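Local coordinates for protein beta-L-arabinobiosidase (Bacteroides thetaiotaomicron, PDB 5MQR) that acts as a glycosidase of a gut bacterium, probably releasing arabinose-containing sugars during plant pectin breakdown, with a sialidase-type activity also possible, at residues S36-H41 against P578-P583; M358-N363 against P591-Q596; Q730-W735 against K768-D773; S719-D724 against L1024-L1029. One frame throughout, in Å; residues are numbered along the deposited sequence.

Contact 1: residues S36-H41 against P578-P583; sequences SNPTYH and PTVDTP
H41 NE2 donates to the backbone O of P578 over 2.7 Å, the hydrogen bond that ties together two irregular loops, one from the N-terminal beta-propeller part, one from the loop between strands 564-570 and 600-610 in the sialidase-like carbohydrate-binding part. Each loop carries a type I beta turn, N37 to Y40 on the first and T579 to T582 on the second. The oxygen lies at the edge of the imidazole, only 8° out of the ring plane, but the N-H...O angle is bent to 146°. With CG anti to its carbonyl carbon (chi1 -68°), the ring extends across to the other loop, where NE2 also comes within 3.6 Å of CD in the P578 ring; P578 follows a cis peptide bond. With an alanine here, P578 O would probably lose this donor and a gap would be likely to open beside the P578 ring. The second touch is apolar: V580 faces the other loop and touches P38 CB with its CG1 branch, 3.8 Å away, near the surface. F330 also packs on V580, and P38 O accepts from W332 NE1. The turns are stiffened from within. T579 N gives to T582 OG1 at 2.9 Å and D581 N to T579 OG1, the latter an ST turn. On the facing loop N37 OD1 makes an Asx turn, taking T39 N at 3.2 Å from above its carbonyl plane.

Contact 2: residues M358-N363 against P591-Q596; sequences MRYGGN and PDAGGQ
R359 and A593 bring their CA atoms to 5.4 Å where two irregular loops meet, the first from the BNR-repeat-like part of the propeller, the second from the loop between strands 564-570 and 600-610, making a type I beta turn from D592 to G595. The turn is closed by G595 N giving to D592 O at 3.0 Å, and A593, its second residue, faces the other loop. Its CB packs against the Y360 ring, nearest CE1 at 3.6 Å, approaching the ring obliquely. R359 meets A593 at its backbone oxygen instead: CD lies 3.6 Å from A593 O, and the bend at chi3 (-53°) swings NE so that the guanidinium edge is turned to that oxygen. No direct hydrogen bond crosses between the loops; one water does the work. It accepts from R359 NE and donates to both A593 O and Y360 OH. Y360 OH is also held by E62 and the backbone N of R61. With R359 NH1 in salt bridges to D397 and E396 and NH2 given to A59 O, the guanidinium is probably held in place while NE serves the water. In that bridge the water stands 2.9 Å from R359 NE, 2.9 Å from A593 O and 3.1 Å from Y360 OH.

Contact 3: residues Q730-W735 against K768-D773; sequences QIIHTW and KDFMLD
F770 carries CG opposite its backbone N (chi1 178°) and H733 carries CG opposite its carbonyl carbon, and these two choices send the rings past each other from facing helices. The planes are nearly parallel, 20° apart, yet slid so far that they barely overlap, with ring centroids 4.9 Å apart. The closest approach is H733 NE2 to F770 CE2, 3.2 Å. I732, one residue before H733, brings CG2 to the edge of the F770 ring, 3.9 Å from CZ. The two helices, 726-737 and 768-788, belong to the helical glycoside hydrolase domain of the six-hairpin type; the short segments run almost parallel, at 11°, with axes 12.3 Å apart, and the spacing is filled by side chains and one bridging water. R761, on helix 754-765, which comes between them in the sequence, makes a cation-pi contact with F770. The water binds the polar side. It lies in the plane of the imidazole, 2.7 Å from H733 NE2, donates to F770 O and D773 OD2, and sits over one face of the F770 ring, toward its rim. H733 NE2 and D773 OD2 stay 4.2 Å apart, so the water mediates between them, while D773 OD2 also has a salt bridge to R737 NH1.

Contact 4: residues S719-D724 against L1024-L1029; sequences SRWLRD and LMITGL
The W721 indole is sandwiched: I1026 CG2 sits over one face, 3.5 Å from the centroid of the six-membered ring and 12° off its normal, a CH-pi contact, and R720 CG covers the opposite face toward its rim. I1026 CD1 follows along the five-membered part, 3.6 Å from W721 CG, so the whole branched side chain lies along the ring. At the benzo side T1027 CG2 comes obliquely to 3.5 Å from W721 CZ2. That methyl also touches R720, standing 3.6 Å from NH2, and the R720 guanidinium, standing beyond the benzo edge, turns one face, offset toward its rim, to W721 CZ2. R720 CG tucked between its own backbone N and carbonyl carbon (chi1 69°), and the extended chain beyond it, carry CG over the indole face and the guanidinium on past its benzo edge. The contact seats the type I turn S719 to L722, which leads from helix 712-719 toward helix 726-737 in the helical glycosidase domain, against helix 1022-1029. That helix has a pi-type turn, L1024 O accepting from both G1028 N at 2.9 Å and L1029 N at 3.1 Å. A leucine in place of W721 would probably leave I1026 CG2 and R720 CG without the ring between them and D1023 without the indole N-H. D1023 OD1 takes both W721 NE1 and a salt bridge from R720 NH2, and R720 NH1 gives to A760 O. Apolar contact on the ring faces probably holds turn to helix, while D1023 is likely to offset much of the arginine's charge and takes the indole N-H.

How the contacts relate
From the N terminus, residues 36-41 open contact 1 and residues 358-363 open contact 2; 578-583 then closes the first before 591-596 closes the second, so the two cross. Both bring the loop between strands 564-570 and 600-610 back to the propeller region, at points whose centres are about 21 Å apart. Contacts 3 and 4 lie in the helical glycosidase part, on the opposite side of the chain's centre. There 719-724 opens contact 4, 730-735 and 768-773 make the short-range contact 3 between nearby helices, and 1024-1029 closes contact 4 some 300 residues on. Contact 3 thus lies wholly within contact 4's loop, their centres about 18 Å apart.

Contact 1: residues S36-H41 against P578-P583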
loop_
_atom_site.group_PDB
_atom_site.type_symbol
_atom_site.label_atom_id
_atom_site.label_comp_id
_atom_site.label_asym_id
_atom_site.label_seq_id
_atom_site.Cartn_x
_atom_site.Cartn_y
_atom_site.Cartn_z
ATOM N N SER A 36 -12.321 -12.322 14.668
ATOM C CA SER A 36 -13.617 -11.666 14.554
ATOM C C SER A 36 -14.404 -11.889 15.865
ATOM O O SER A 36 -14.443 -13.008 16.403
ATOM C CB SER A 36 -14.368 -12.224 13.343
ATOM O OG SER A 36 -15.590 -11.556 13.165
ATOM N N ASN A 37 -14.985 -10.815 16.389
ATOM C CA ASN A 37 -15.752 -10.841 17.608
ATOM C C ASN A 37 -17.254 -10.943 17.266
ATOM O O ASN A 37 -17.845 -9.964 16.817
ATOM C CB ASN A 37 -15.457 -9.582 18.443
ATOM C CG ASN A 37 -16.317 -9.494 19.697
ATOM O OD1 ASN A 37 -17.048 -10.420 20.028
ATOM N ND2 ASN A 37 -16.244 -8.376 20.384
ATOM N N PRO A 38 -17.877 -12.124 17.484
ATOM C CA PRO A 38 -19.270 -12.357 17.051
ATOM C C PRO A 38 -20.359 -11.491 17.728
ATOM O O PRO A 38 -21.477 -11.443 17.240
ATOM C CB PRO A 38 -19.495 -13.840 17.365
ATOM C CG PRO A 38 -18.528 -14.155 18.414
ATOM C CD PRO A 38 -17.324 -13.298 18.165
ATOM N N THR A 39 -20.025 -10.859 18.852
ATOM C CA THR A 39 -20.884 -9.888 19.531
ATOM C C THR A 39 -21.204 -8.647 18.653
ATOM O O THR A 39 -22.215 -7.996 18.859
ATOM C CB THR A 39 -20.254 -9.493 20.900
ATOM O OG1 THR A 39 -20.384 -10.601 21.791
ATOM C CG2 THR A 39 -20.956 -8.314 21.554
ATOM N N TYR A 40 -20.339 -8.329 17.690
ATOM C CA TYR A 40 -20.663 -7.347 16.664
ATOM C C TYR A 40 -21.014 -8.032 15.348
ATOM O O TYR A 40 -20.380 -9.023 14.954
ATOM C CB TYR A 40 -19.475 -6.433 16.416
ATOM C CG TYR A 40 -19.190 -5.383 17.475
ATOM C CD1 TYR A 40 -18.765 -5.735 18.766
ATOM C CD2 TYR A 40 -19.250 -4.024 17.149
ATOM C CE1 TYR A 40 -18.455 -4.763 19.717
ATOM C CE2 TYR A 40 -18.941 -3.040 18.079
ATOM C CZ TYR A 40 -18.546 -3.403 19.358
ATOM O OH TYR A 40 -18.250 -2.385 20.244
ATOM N N HIS A 41 -21.969 -7.438 14.625
ATOM C CA HIS A 41 -22.360 -7.926 13.305
ATOM C C HIS A 41 -21.258 -7.813 12.281
ATOM O O HIS A 41 -21.190 -8.649 11.373
ATOM C CB HIS A 41 -23.592 -7.191 12.772
ATOM C CG HIS A 41 -24.850 -7.478 13.534
ATOM N ND1 HIS A 41 -25.990 -6.737 13.362
ATOM C CD2 HIS A 41 -25.140 -8.395 14.486
ATOM C CE1 HIS A 41 -26.937 -7.195 14.154
ATOM N NE2 HIS A 41 -26.452 -8.209 14.838
ATOM N N PRO A 578 -29.519 -9.836 15.097
ATOM C CA PRO A 578 -29.353 -10.948 16.051
ATOM C C PRO A 578 -28.054 -10.897 16.873
ATOM O O PRO A 578 -27.053 -10.340 16.436
ATOM C CB PRO A 578 -29.269 -12.162 15.136
ATOM C CG PRO A 578 -28.620 -11.624 13.914
ATOM C CD PRO A 578 -29.221 -10.257 13.724
ATOM N N THR A 579 -28.080 -11.526 18.041
ATOM C CA THR A 579 -26.911 -11.629 18.898
ATOM C C THR A 579 -26.465 -13.090 18.918
ATOM O O THR A 579 -27.127 -13.970 18.326
ATOM C CB THR A 579 -27.232 -11.150 20.342
ATOM O OG1 THR A 579 -28.031 -12.135 20.998
ATOM C CG2 THR A 579 -27.992 -9.782 20.327
ATOM N N VAL A 580 -25.353 -13.335 19.629
ATOM C CA VAL A 580 -24.890 -14.696 19.933
ATOM C C VAL A 580 -25.885 -15.502 20.776
ATOM O O VAL A 580 -25.805 -16.728 20.774
ATOM C CB VAL A 580 -23.492 -14.750 20.608
ATOM C CG1 VAL A 580 -22.430 -14.144 19.705
ATOM C CG2 VAL A 580 -23.464 -14.087 21.986
ATOM N N ASP A 581 -26.817 -14.826 21.463
ATOM C CA ASP A 581 -27.883 -15.494 22.231
ATOM C C ASP A 581 -29.247 -15.684 21.516
ATOM O O ASP A 581 -30.150 -16.341 22.038
ATOM C CB ASP A 581 -28.052 -14.769 23.583
ATOM C CG ASP A 581 -26.769 -14.814 24.412
ATOM O OD1 ASP A 581 -26.261 -15.936 24.647
ATOM O OD2 ASP A 581 -26.235 -13.742 24.786
ATOM N N THR A 582 -29.395 -15.133 20.325
ATOM C CA THR A 582 -30.601 -15.330 19.533
ATOM C C THR A 582 -30.785 -16.808 19.134
ATOM O O THR A 582 -29.835 -17.446 18.661
ATOM C CB THR A 582 -30.524 -14.490 18.251
ATOM O OG1 THR A 582 -30.388 -13.104 18.594
ATOM C CG2 THR A 582 -31.749 -14.712 17.358
ATOM N N PRO A 583 -32.015 -17.352 19.297
ATOM C CA PRO A 583 -32.248 -18.702 18.819
ATOM C C PRO A 583 -31.945 -18.901 17.320
ATOM O O PRO A 583 -32.095 -17.992 16.512
ATOM C CB PRO A 583 -33.746 -18.927 19.106
ATOM C CG PRO A 583 -34.089 -17.955 20.176
ATOM C CD PRO A 583 -33.238 -16.767 19.883
#

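Contact 2: residues M358-N363 against P591-Q596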
loop_
_atom_site.group_PDB
_atom_site.type_symbol
_atom_site.label_atom_id
_atom_site.label_comp_id
_atom_site.label_asym_id
_atom_site.label_seq_id
_atom_site.Cartn_x
_atom_site.Cartn_y
_atom_site.Cartn_z
HETATM N N MSE A 358 -34.246 -10.954 9.168
HETATM C CA MSE A 358 -34.977 -11.938 8.382
HETATM C C MSE A 358 -36.449 -11.629 8.513
HETATM O O MSE A 358 -37.010 -11.676 9.601
HETATM C CB MSE A 358 -34.707 -13.345 8.885
HETATM C CG MSE A 358 -35.348 -14.440 8.019
HETATM SE SE MSE A 358 -35.167 -16.177 8.930
HETATM C CE MSE A 358 -33.212 -16.339 9.064
ATOM N N ARG A 359 -37.089 -11.285 7.421
ATOM C CA ARG A 359 -38.477 -10.879 7.307
ATOM C C ARG A 359 -39.430 -12.058 7.298
ATOM O O ARG A 359 -40.524 -11.951 7.849
ATOM C CB ARG A 359 -38.663 -9.984 6.085
ATOM C CG ARG A 359 -37.794 -8.722 6.172
ATOM C CD ARG A 359 -37.955 -7.780 4.993
ATOM N NE ARG A 359 -37.784 -8.383 3.679
ATOM C CZ ARG A 359 -36.620 -8.722 3.124
ATOM N NH1 ARG A 359 -35.468 -8.597 3.785
ATOM N NH2 ARG A 359 -36.617 -9.219 1.901
ATOM N N TYR A 360 -39.003 -13.183 6.715
ATOM C CA TYR A 360 -39.848 -14.343 6.565
ATOM C C TYR A 360 -39.210 -15.534 7.239
ATOM O O TYR A 360 -38.118 -15.959 6.848
ATOM C CB TYR A 360 -40.089 -14.634 5.075
ATOM C CG TYR A 360 -40.726 -13.490 4.349
ATOM C CD1 TYR A 360 -42.105 -13.245 4.432
ATOM C CD2 TYR A 360 -39.960 -12.631 3.587
ATOM C CE1 TYR A 360 -42.694 -12.179 3.747
ATOM C CE2 TYR A 360 -40.529 -11.565 2.905
ATOM C CZ TYR A 360 -41.890 -11.338 2.986
ATOM O OH TYR A 360 -42.391 -10.249 2.299
ATOM N N GLY A 361 -39.898 -16.074 8.249
ATOM C CA GLY A 361 -39.488 -17.302 8.898
ATOM C C GLY A 361 -39.473 -18.455 7.913
ATOM O O GLY A 361 -40.048 -18.370 6.817
ATOM N N GLY A 362 -38.794 -19.522 8.300
ATOM C CA GLY A 362 -38.691 -20.703 7.458
ATOM C C GLY A 362 -37.668 -21.755 7.893
ATOM O O GLY A 362 -36.621 -21.435 8.489
ATOM N N ASN A 363 -37.995 -23.009 7.573
ATOM C CA ASN A 363 -37.179 -24.201 7.867
ATOM C C ASN A 363 -35.711 -23.968 7.477
ATOM O O ASN A 363 -35.425 -23.662 6.307
ATOM C CB ASN A 363 -37.762 -25.407 7.082
ATOM C CG ASN A 363 -37.274 -26.774 7.583
ATOM O OD1 ASN A 363 -36.721 -26.891 8.675
ATOM N ND2 ASN A 363 -37.515 -27.828 6.773
ATOM N N PRO A 591 -43.869 -8.336 11.397
ATOM C CA PRO A 591 -45.104 -7.652 11.009
ATOM C C PRO A 591 -44.898 -6.738 9.815
ATOM O O PRO A 591 -43.903 -6.021 9.741
ATOM C CB PRO A 591 -45.473 -6.849 12.267
ATOM C CG PRO A 591 -44.826 -7.593 13.410
ATOM C CD PRO A 591 -43.512 -8.054 12.807
ATOM N N ASP A 592 -45.828 -6.791 8.875
ATOM C CA ASP A 592 -45.771 -5.958 7.665
ATOM C C ASP A 592 -44.486 -6.248 6.868
ATOM O O ASP A 592 -43.812 -5.345 6.378
ATOM C CB ASP A 592 -45.941 -4.462 8.023
ATOM C CG ASP A 592 -46.355 -3.591 6.821
ATOM O OD1 ASP A 592 -46.737 -4.100 5.741
ATOM O OD2 ASP A 592 -46.310 -2.361 6.977
ATOM N N ALA A 593 -44.194 -7.536 6.721
ATOM C CA ALA A 593 -42.949 -8.018 6.132
ATOM C C ALA A 593 -42.648 -7.496 4.734
ATOM O O ALA A 593 -41.473 -7.343 4.384
ATOM C CB ALA A 593 -42.940 -9.536 6.115
ATOM N N GLY A 594 -43.680 -7.225 3.939
ATOM C CA GLY A 594 -43.498 -6.740 2.580
ATOM C C GLY A 594 -43.812 -5.282 2.390
ATOM O O GLY A 594 -43.849 -4.806 1.254
ATOM N N GLY A 595 -44.046 -4.554 3.475
ATOM C CA GLY A 595 -44.419 -3.128 3.373
ATOM C C GLY A 595 -43.226 -2.211 3.112
ATOM O O GLY A 595 -42.075 -2.659 3.142
ATOM N N GLN A 596 -43.533 -0.934 2.868
ATOM C CA GLN A 596 -42.574 0.142 2.645
ATOM C C GLN A 596 -42.659 1.205 3.736
ATOM O O GLN A 596 -43.676 1.324 4.410
ATOM C CB GLN A 596 -42.874 0.868 1.345
ATOM C CG GLN A 596 -42.527 0.133 0.074
ATOM C CD GLN A 596 -42.962 0.936 -1.139
ATOM O OE1 GLN A 596 -42.738 2.145 -1.216
ATOM N NE2 GLN A 596 -43.598 0.276 -2.085
HETATM O O HOH W 1 -40.112 -8.233 2.016
#

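Contact 3: residues Q730-W735 against K768-D773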
loop_
_atom_site.group_PDB
_atom_site.type_symbol
_atom_site.label_atom_id
_atom_site.label_comp_id
_atom_site.label_asym_id
_atom_site.label_seq_id
_atom_site.Cartn_x
_atom_site.Cartn_y
_atom_site.Cartn_z
ATOM N N GLN A 730 18.604 28.906 8.390
ATOM C CA GLN A 730 19.408 29.608 9.382
ATOM C C GLN A 730 20.871 29.174 9.393
ATOM O O GLN A 730 21.762 30.027 9.462
ATOM C CB GLN A 730 18.771 29.477 10.777
ATOM C CG GLN A 730 17.484 30.293 10.894
ATOM C CD GLN A 730 16.832 30.254 12.262
ATOM O OE1 GLN A 730 17.512 30.259 13.310
ATOM N NE2 GLN A 730 15.509 30.224 12.272
ATOM N N ILE A 731 21.108 27.862 9.307
ATOM C CA ILE A 731 22.459 27.296 9.240
ATOM C C ILE A 731 23.277 27.922 8.127
ATOM O O ILE A 731 24.418 28.305 8.350
ATOM C CB ILE A 731 22.441 25.760 9.070
ATOM C CG1 ILE A 731 22.040 25.090 10.389
ATOM C CG2 ILE A 731 23.796 25.218 8.635
ATOM C CD1 ILE A 731 21.429 23.707 10.192
ATOM N N ILE A 732 22.696 27.985 6.940
ATOM C CA ILE A 732 23.305 28.640 5.796
ATOM C C ILE A 732 23.457 30.147 6.044
ATOM O O ILE A 732 24.560 30.684 5.874
ATOM C CB ILE A 732 22.515 28.344 4.491
ATOM C CG1 ILE A 732 22.699 26.870 4.126
ATOM C CG2 ILE A 732 22.968 29.230 3.324
ATOM C CD1 ILE A 732 21.726 26.383 3.091
ATOM N N HIS A 733 22.390 30.829 6.456
ATOM C CA HIS A 733 22.503 32.279 6.679
ATOM C C HIS A 733 23.538 32.602 7.759
ATOM O O HIS A 733 24.242 33.581 7.646
ATOM C CB HIS A 733 21.151 32.930 6.979
ATOM C CG HIS A 733 20.237 33.000 5.787
ATOM N ND1 HIS A 733 18.879 33.235 5.898
ATOM C CD2 HIS A 733 20.480 32.827 4.464
ATOM C CE1 HIS A 733 18.330 33.212 4.695
ATOM N NE2 HIS A 733 19.280 32.974 3.810
ATOM N N THR A 734 23.666 31.741 8.762
ATOM C CA THR A 734 24.668 31.918 9.808
ATOM C C THR A 734 26.103 31.915 9.232
ATOM O O THR A 734 26.906 32.776 9.589
ATOM C CB THR A 734 24.500 30.829 10.876
ATOM O OG1 THR A 734 23.272 31.047 11.585
ATOM C CG2 THR A 734 25.657 30.818 11.844
ATOM N N TRP A 735 26.404 30.962 8.341
ATOM C CA TRP A 735 27.702 30.926 7.664
ATOM C C TRP A 735 27.957 32.183 6.846
ATOM O O TRP A 735 29.071 32.710 6.894
ATOM C CB TRP A 735 27.880 29.685 6.763
ATOM C CG TRP A 735 28.339 28.484 7.477
ATOM C CD1 TRP A 735 27.633 27.339 7.683
ATOM C CD2 TRP A 735 29.609 28.293 8.106
ATOM N NE1 TRP A 735 28.382 26.442 8.396
ATOM C CE2 TRP A 735 29.597 27.010 8.686
ATOM C CE3 TRP A 735 30.750 29.077 8.237
ATOM C CZ2 TRP A 735 30.696 26.490 9.372
ATOM C CZ3 TRP A 735 31.835 28.566 8.931
ATOM C CH2 TRP A 735 31.805 27.281 9.469
ATOM N N LYS A 768 12.503 28.933 -4.478
ATOM C CA LYS A 768 13.179 29.850 -5.401
ATOM C C LYS A 768 13.702 31.080 -4.672
ATOM O O LYS A 768 14.839 31.458 -4.861
ATOM C CB LYS A 768 12.232 30.260 -6.545
ATOM C CG LYS A 768 12.824 30.264 -7.955
ATOM C CD LYS A 768 11.813 29.708 -8.978
ATOM C CE LYS A 768 12.425 29.558 -10.368
ATOM N NZ LYS A 768 12.864 30.881 -10.917
ATOM N N ASP A 769 12.898 31.677 -3.803
ATOM C CA ASP A 769 13.305 32.929 -3.141
ATOM C C ASP A 769 14.513 32.788 -2.209
ATOM O O ASP A 769 15.309 33.718 -2.130
ATOM C CB ASP A 769 12.150 33.565 -2.364
ATOM C CG ASP A 769 10.994 33.982 -3.260
ATOM O OD1 ASP A 769 11.205 34.389 -4.430
ATOM O OD2 ASP A 769 9.858 33.889 -2.773
ATOM N N PHE A 770 14.627 31.665 -1.497
ATOM C CA PHE A 770 15.807 31.420 -0.679
ATOM C C PHE A 770 17.092 31.359 -1.549
ATOM O O PHE A 770 18.090 32.032 -1.235
ATOM C CB PHE A 770 15.665 30.131 0.153
ATOM C CG PHE A 770 16.881 29.831 0.979
ATOM C CD1 PHE A 770 17.969 29.145 0.425
ATOM C CD2 PHE A 770 16.974 30.297 2.287
ATOM C CE1 PHE A 770 19.115 28.913 1.177
ATOM C CE2 PHE A 770 18.106 30.049 3.042
ATOM C CZ PHE A 770 19.178 29.359 2.483
HETATM N N MSE A 771 17.045 30.543 -2.611
HETATM C CA MSE A 771 18.149 30.356 -3.550
HETATM C C MSE A 771 18.490 31.671 -4.222
HETATM O O MSE A 771 19.640 32.053 -4.210
HETATM C CB MSE A 771 17.811 29.248 -4.549
HETATM C CG MSE A 771 18.884 28.906 -5.594
HETATM SE SE MSE A 771 18.685 30.144 -7.128
HETATM C CE MSE A 771 16.965 29.465 -7.831
ATOM N N LEU A 772 17.518 32.383 -4.789
ATOM C CA LEU A 772 17.784 33.659 -5.494
ATOM C C LEU A 772 18.446 34.685 -4.572
ATOM O O LEU A 772 19.404 35.376 -4.977
ATOM C CB LEU A 772 16.509 34.250 -6.107
ATOM C CG LEU A 772 15.836 33.461 -7.258
ATOM C CD1 LEU A 772 14.476 34.038 -7.654
ATOM C CD2 LEU A 772 16.733 33.409 -8.483
ATOM N N ASP A 773 17.967 34.744 -3.327
ATOM C CA ASP A 773 18.524 35.651 -2.312
ATOM C C ASP A 773 19.966 35.314 -1.862
ATOM O O ASP A 773 20.653 36.185 -1.362
ATOM C CB ASP A 773 17.573 35.724 -1.101
ATOM C CG ASP A 773 18.103 36.603 0.019
ATOM O OD1 ASP A 773 18.016 37.851 -0.079
ATOM O OD2 ASP A 773 18.634 36.020 0.990
HETATM O O HOH W 2 18.488 33.411 1.240
#

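Contact 4: residues S719-D724 against L1024-L1029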
loop_
_atom_site.group_PDB
_atom_site.type_symbol
_atom_site.label_atom_id
_atom_site.label_comp_id
_atom_site.label_asym_id
_atom_site.label_seq_id
_atom_site.Cartn_x
_atom_site.Cartn_y
_atom_site.Cartn_z
ATOM N N SER A 719 21.182 17.665 5.164
ATOM C CA SER A 719 20.120 18.387 5.842
ATOM C C SER A 719 19.017 18.874 4.918
ATOM O O SER A 719 17.968 19.298 5.394
ATOM C CB SER A 719 20.684 19.560 6.627
ATOM O OG SER A 719 21.663 19.106 7.557
ATOM N N ARG A 720 19.236 18.820 3.602
ATOM C CA ARG A 720 18.233 19.319 2.656
ATOM C C ARG A 720 16.934 18.510 2.703
ATOM O O ARG A 720 15.915 18.994 2.226
ATOM C CB ARG A 720 18.783 19.391 1.231
ATOM C CG ARG A 720 19.057 18.035 0.587
ATOM C CD ARG A 720 19.758 18.198 -0.753
ATOM N NE ARG A 720 20.287 16.918 -1.244
ATOM C CZ ARG A 720 20.505 16.615 -2.529
ATOM N NH1 ARG A 720 20.205 17.478 -3.491
ATOM N NH2 ARG A 720 20.999 15.416 -2.857
ATOM N N TRP A 721 16.981 17.304 3.290
ATOM C CA TRP A 721 15.820 16.413 3.408
ATOM C C TRP A 721 14.940 16.655 4.620
ATOM O O TRP A 721 13.856 16.074 4.717
ATOM C CB TRP A 721 16.269 14.938 3.367
ATOM C CG TRP A 721 17.000 14.637 2.118
ATOM C CD1 TRP A 721 18.351 14.513 1.979
ATOM C CD2 TRP A 721 16.447 14.492 0.804
ATOM N NE1 TRP A 721 18.669 14.267 0.673
ATOM C CE2 TRP A 721 17.520 14.261 -0.074
ATOM C CE3 TRP A 721 15.146 14.532 0.282
ATOM C CZ2 TRP A 721 17.344 14.074 -1.437
ATOM C CZ3 TRP A 721 14.969 14.345 -1.077
ATOM C CH2 TRP A 721 16.073 14.112 -1.928
ATOM N N LEU A 722 15.399 17.497 5.544
ATOM C CA LEU A 722 14.629 17.843 6.726
ATOM C C LEU A 722 13.449 18.701 6.304
ATOM O O LEU A 722 13.608 19.670 5.568
ATOM C CB LEU A 722 15.480 18.599 7.745
ATOM C CG LEU A 722 16.719 17.907 8.295
ATOM C CD1 LEU A 722 17.436 18.874 9.212
ATOM C CD2 LEU A 722 16.392 16.596 8.993
ATOM N N ARG A 723 12.271 18.365 6.812
ATOM C CA ARG A 723 11.025 18.929 6.303
ATOM C C ARG A 723 10.808 20.368 6.753
ATOM O O ARG A 723 10.274 21.158 5.999
ATOM C CB ARG A 723 9.831 18.053 6.716
ATOM C CG ARG A 723 9.799 16.661 6.057
ATOM C CD ARG A 723 8.603 15.843 6.551
ATOM N NE ARG A 723 7.387 16.555 6.165
ATOM C CZ ARG A 723 6.727 16.391 5.023
ATOM N NH1 ARG A 723 7.108 15.473 4.127
ATOM N NH2 ARG A 723 5.675 17.157 4.771
ATOM N N ASP A 724 11.191 20.706 7.989
ATOM C CA ASP A 724 11.036 22.076 8.466
ATOM C C ASP A 724 12.225 22.899 7.935
ATOM O O ASP A 724 13.367 22.649 8.311
ATOM C CB ASP A 724 10.941 22.128 9.988
ATOM C CG ASP A 724 10.567 23.506 10.522
ATOM O OD1 ASP A 724 10.685 24.523 9.821
ATOM O OD2 ASP A 724 10.168 23.572 11.697
ATOM N N LEU A 1024 22.735 9.616 0.803
ATOM C CA LEU A 1024 23.117 8.468 -0.038
ATOM C C LEU A 1024 21.982 7.453 -0.079
ATOM O O LEU A 1024 21.703 6.876 -1.128
ATOM C CB LEU A 1024 24.378 7.776 0.490
ATOM C CG LEU A 1024 25.579 8.653 0.853
ATOM C CD1 LEU A 1024 26.652 7.788 1.495
ATOM C CD2 LEU A 1024 26.129 9.382 -0.374
HETATM N N MSE A 1025 21.341 7.232 1.067
HETATM C CA MSE A 1025 20.201 6.328 1.144
HETATM C C MSE A 1025 19.091 6.801 0.218
HETATM O O MSE A 1025 18.570 6.030 -0.566
HETATM C CB MSE A 1025 19.681 6.209 2.573
HETATM C CG MSE A 1025 20.664 5.591 3.567
HETATM SE SE MSE A 1025 20.756 3.648 3.282
HETATM C CE MSE A 1025 19.023 3.302 4.166
ATOM N N ILE A 1026 18.776 8.090 0.282
ATOM C CA ILE A 1026 17.671 8.677 -0.448
ATOM C C ILE A 1026 17.954 8.830 -1.945
ATOM O O ILE A 1026 17.085 8.515 -2.784
ATOM C CB ILE A 1026 17.288 10.028 0.171
ATOM C CG1 ILE A 1026 16.718 9.803 1.574
ATOM C CG2 ILE A 1026 16.258 10.767 -0.687
ATOM C CD1 ILE A 1026 16.596 11.065 2.414
ATOM N N THR A 1027 19.142 9.313 -2.295
ATOM C CA THR A 1027 19.435 9.624 -3.697
ATOM C C THR A 1027 20.143 8.525 -4.471
ATOM O O THR A 1027 20.143 8.574 -5.701
ATOM C CB THR A 1027 20.262 10.926 -3.874
ATOM O OG1 THR A 1027 21.545 10.772 -3.266
ATOM C CG2 THR A 1027 19.548 12.099 -3.276
ATOM N N GLY A 1028 20.771 7.569 -3.785
ATOM C CA GLY A 1028 21.552 6.540 -4.455
ATOM C C GLY A 1028 20.867 5.197 -4.354
ATOM O O GLY A 1028 20.430 4.627 -5.366
ATOM N N LEU A 1029 20.769 4.692 -3.119
ATOM C CA LEU A 1029 20.148 3.387 -2.837
ATOM C C LEU A 1029 18.668 3.332 -3.256
ATOM O O LEU A 1029 18.301 2.553 -4.100
ATOM C CB LEU A 1029 20.286 3.050 -1.355
ATOM C CG LEU A 1029 20.041 1.581 -1.072
ATOM C CD1 LEU A 1029 21.243 0.727 -1.423
ATOM C CD2 LEU A 1029 19.736 1.419 0.389
#